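Local coordinates for protein colicin B (Escherichia coli, PDB 1RH1) that forms channels that depolarize the cytoplasmic membrane of Escherichia coli and closely related bacteria, dissipating the energy of the target cell, at residues A[114-119]-A[307-312]. Sequence-based numbering, arbitrary orientation.
Sequences LPEPSR and DFRVKK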
loop_
_atom_site.group_PDB
_atom_site.type_symbol
_atom_site.label_atom_id
_atom_site.label_comp_id
_atom_site.label_asym_id
_atom_site.label_seq_id
_atom_site.Cartn_x
_atom_site.Cartn_y
_atom_site.Cartn_z
ATOM N N LEU A 114 -7.060 12.397 -3.700
ATOM C CA LEU A 114 -5.738 11.855 -4.005
ATOM C C LEU A 114 -5.648 11.330 -5.449
ATOM O O LEU A 114 -6.659 10.840 -5.961
ATOM C CB LEU A 114 -5.410 10.701 -3.045
ATOM C CG LEU A 114 -5.023 10.988 -1.612
ATOM C CD1 LEU A 114 -4.774 9.700 -0.871
ATOM C CD2 LEU A 114 -3.760 11.803 -1.600
ATOM N N PRO A 115 -4.505 11.384 -6.164
ATOM C CA PRO A 115 -4.285 10.682 -7.432
ATOM C C PRO A 115 -4.595 9.177 -7.348
ATOM O O PRO A 115 -5.330 8.574 -8.148
ATOM C CB PRO A 115 -2.860 11.010 -7.707
ATOM C CG PRO A 115 -2.684 12.367 -7.104
ATOM C CD PRO A 115 -3.313 12.116 -5.772
ATOM N N GLU A 116 -4.025 8.591 -6.294
ATOM C CA GLU A 116 -4.270 7.203 -6.003
ATOM C C GLU A 116 -4.542 7.087 -4.508
ATOM O O GLU A 116 -3.684 7.327 -3.648
ATOM C CB GLU A 116 -3.071 6.384 -6.370
ATOM C CG GLU A 116 -3.374 4.913 -6.503
ATOM C CD GLU A 116 -4.261 4.522 -7.683
ATOM O OE1 GLU A 116 -4.262 5.179 -8.738
ATOM O OE2 GLU A 116 -4.952 3.513 -7.538
ATOM N N PRO A 117 -5.777 6.725 -4.174
ATOM C CA PRO A 117 -6.222 6.471 -2.825
ATOM C C PRO A 117 -5.410 5.417 -2.109
ATOM O O PRO A 117 -5.143 4.327 -2.614
ATOM C CB PRO A 117 -7.666 6.101 -3.006
ATOM C CG PRO A 117 -7.678 5.433 -4.355
ATOM C CD PRO A 117 -6.854 6.447 -5.118
ATOM N N SER A 118 -5.112 5.862 -0.895
ATOM C CA SER A 118 -4.340 5.244 0.175
ATOM C C SER A 118 -2.849 5.363 -0.075
ATOM O O SER A 118 -2.037 4.596 0.454
ATOM C CB SER A 118 -4.696 3.765 0.346
ATOM O OG SER A 118 -3.963 2.947 -0.554
ATOM N N ARG A 119 -2.526 6.348 -0.911
ATOM C CA ARG A 119 -1.172 6.595 -1.301
ATOM C C ARG A 119 -0.973 8.083 -1.369
ATOM O O ARG A 119 -1.844 8.792 -1.888
ATOM C CB ARG A 119 -0.903 5.990 -2.652
ATOM C CG ARG A 119 -0.382 4.578 -2.490
ATOM C CD ARG A 119 0.235 4.017 -3.767
ATOM N NE ARG A 119 1.218 4.950 -4.279
ATOM C CZ ARG A 119 2.504 4.924 -3.955
ATOM N NH1 ARG A 119 3.039 4.020 -3.131
ATOM N NH2 ARG A 119 3.234 5.912 -4.434
ATOM N N ASP A 307 2.286 -3.663 -10.431
ATOM C CA ASP A 307 1.951 -4.773 -9.578
ATOM C C ASP A 307 0.950 -4.337 -8.532
ATOM O O ASP A 307 0.092 -5.132 -8.152
ATOM C CB ASP A 307 3.213 -5.306 -8.927
ATOM C CG ASP A 307 4.242 -5.907 -9.893
ATOM O OD1 ASP A 307 3.904 -6.270 -11.031
ATOM O OD2 ASP A 307 5.407 -6.013 -9.491
ATOM N N PHE A 308 1.036 -3.066 -8.098
ATOM C CA PHE A 308 0.095 -2.492 -7.147
ATOM C C PHE A 308 -1.264 -2.380 -7.812
ATOM O O PHE A 308 -2.294 -2.672 -7.212
ATOM C CB PHE A 308 0.579 -1.123 -6.729
ATOM C CG PHE A 308 -0.434 -0.299 -5.950
ATOM C CD1 PHE A 308 -0.709 -0.600 -4.619
ATOM C CD2 PHE A 308 -1.073 0.762 -6.572
ATOM C CE1 PHE A 308 -1.625 0.161 -3.903
ATOM C CE2 PHE A 308 -1.992 1.518 -5.849
ATOM C CZ PHE A 308 -2.270 1.223 -4.517
ATOM N N ARG A 309 -1.203 -1.918 -9.064
ATOM C CA ARG A 309 -2.335 -1.766 -9.952
ATOM C C ARG A 309 -3.038 -3.090 -10.176
ATOM O O ARG A 309 -4.265 -3.162 -10.218
ATOM C CB ARG A 309 -1.813 -1.194 -11.266
ATOM C CG ARG A 309 -2.733 -1.112 -12.479
ATOM C CD ARG A 309 -4.077 -0.438 -12.196
ATOM N NE ARG A 309 -3.987 0.941 -11.738
ATOM C CZ ARG A 309 -4.808 1.890 -12.220
ATOM N NH1 ARG A 309 -5.737 1.627 -13.145
ATOM N NH2 ARG A 309 -4.740 3.126 -11.732
ATOM N N VAL A 310 -2.263 -4.155 -10.321
ATOM C CA VAL A 310 -2.862 -5.438 -10.560
ATOM C C VAL A 310 -3.482 -5.951 -9.278
ATOM O O VAL A 310 -4.631 -6.372 -9.313
ATOM C CB VAL A 310 -1.753 -6.333 -11.135
ATOM C CG1 VAL A 310 -2.054 -7.816 -11.040
ATOM C CG2 VAL A 310 -1.654 -5.977 -12.611
ATOM N N LYS A 311 -2.814 -5.858 -8.129
ATOM C CA LYS A 311 -3.336 -6.362 -6.869
ATOM C C LYS A 311 -4.603 -5.629 -6.512
ATOM O O LYS A 311 -5.549 -6.254 -6.053
ATOM C CB LYS A 311 -2.273 -6.171 -5.786
ATOM C CG LYS A 311 -2.618 -6.584 -4.351
ATOM C CD LYS A 311 -1.455 -6.376 -3.362
ATOM C CE LYS A 311 -1.036 -4.894 -3.256
ATOM N NZ LYS A 311 0.251 -4.705 -2.596
ATOM N N LYS A 312 -4.645 -4.332 -6.809
ATOM C CA LYS A 312 -5.773 -3.491 -6.465
ATOM C C LYS A 312 -7.056 -3.941 -7.136
ATOM O O LYS A 312 -8.034 -4.195 -6.427
ATOM C CB LYS A 312 -5.505 -2.058 -6.861
ATOM C CG LYS A 312 -6.047 -1.023 -5.882
ATOM C CD LYS A 312 -6.972 -0.020 -6.540
ATOM C CE LYS A 312 -6.348 0.553 -7.805
ATOM N NZ LYS A 312 -7.231 1.491 -8.472
#
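Glu116 meets Phe308, Arg309 and Lys312 at once, its CG at the edge of the Phe308 ring and its carboxylate shared between the two cations. CG of Glu116 lies near the ring plane, 3.7 Å from CE2 of Phe308, and the carboxylate stands almost perpendicular to the ring, 85° apart. Lys312 comes from the opposite direction and forms a salt bridge whose hydrogen bond is weak, NZ to OE2 of Glu116 at 3.2 Å. The other oxygen, OE1 of Glu116, lies at the guanidinium edge of Arg309, 3.7 Å from NH2 in a long salt bridge. With CG anti to the backbone N (chi1 -162°) and a bend at chi2, Glu116 carries its carboxylate out to both. One face of the Phe308 ring takes Arg119, whose CD makes a CH-pi contact 4.2 Å from the centroid, displaced toward CZ and CE2. These contacts join the loop between helix 99-110 and strand 121-128 to the long helix 291-340, which runs from the N-terminal part of colicin B to the helical pore-forming domain. On the loop side, a type II beta turn from Glu116 to Arg119 brings both side chains to the helix. Beyond CD, the guanidinium group of Arg119 is held near strand 252-256: NE forms a salt bridge with Glu256, NH2 donates to the carbonyl of Gly258, and Tyr259 adds a cation-pi contact. Ser118 O accepts a weak hydrogen bond from Thr18 of the TonB box.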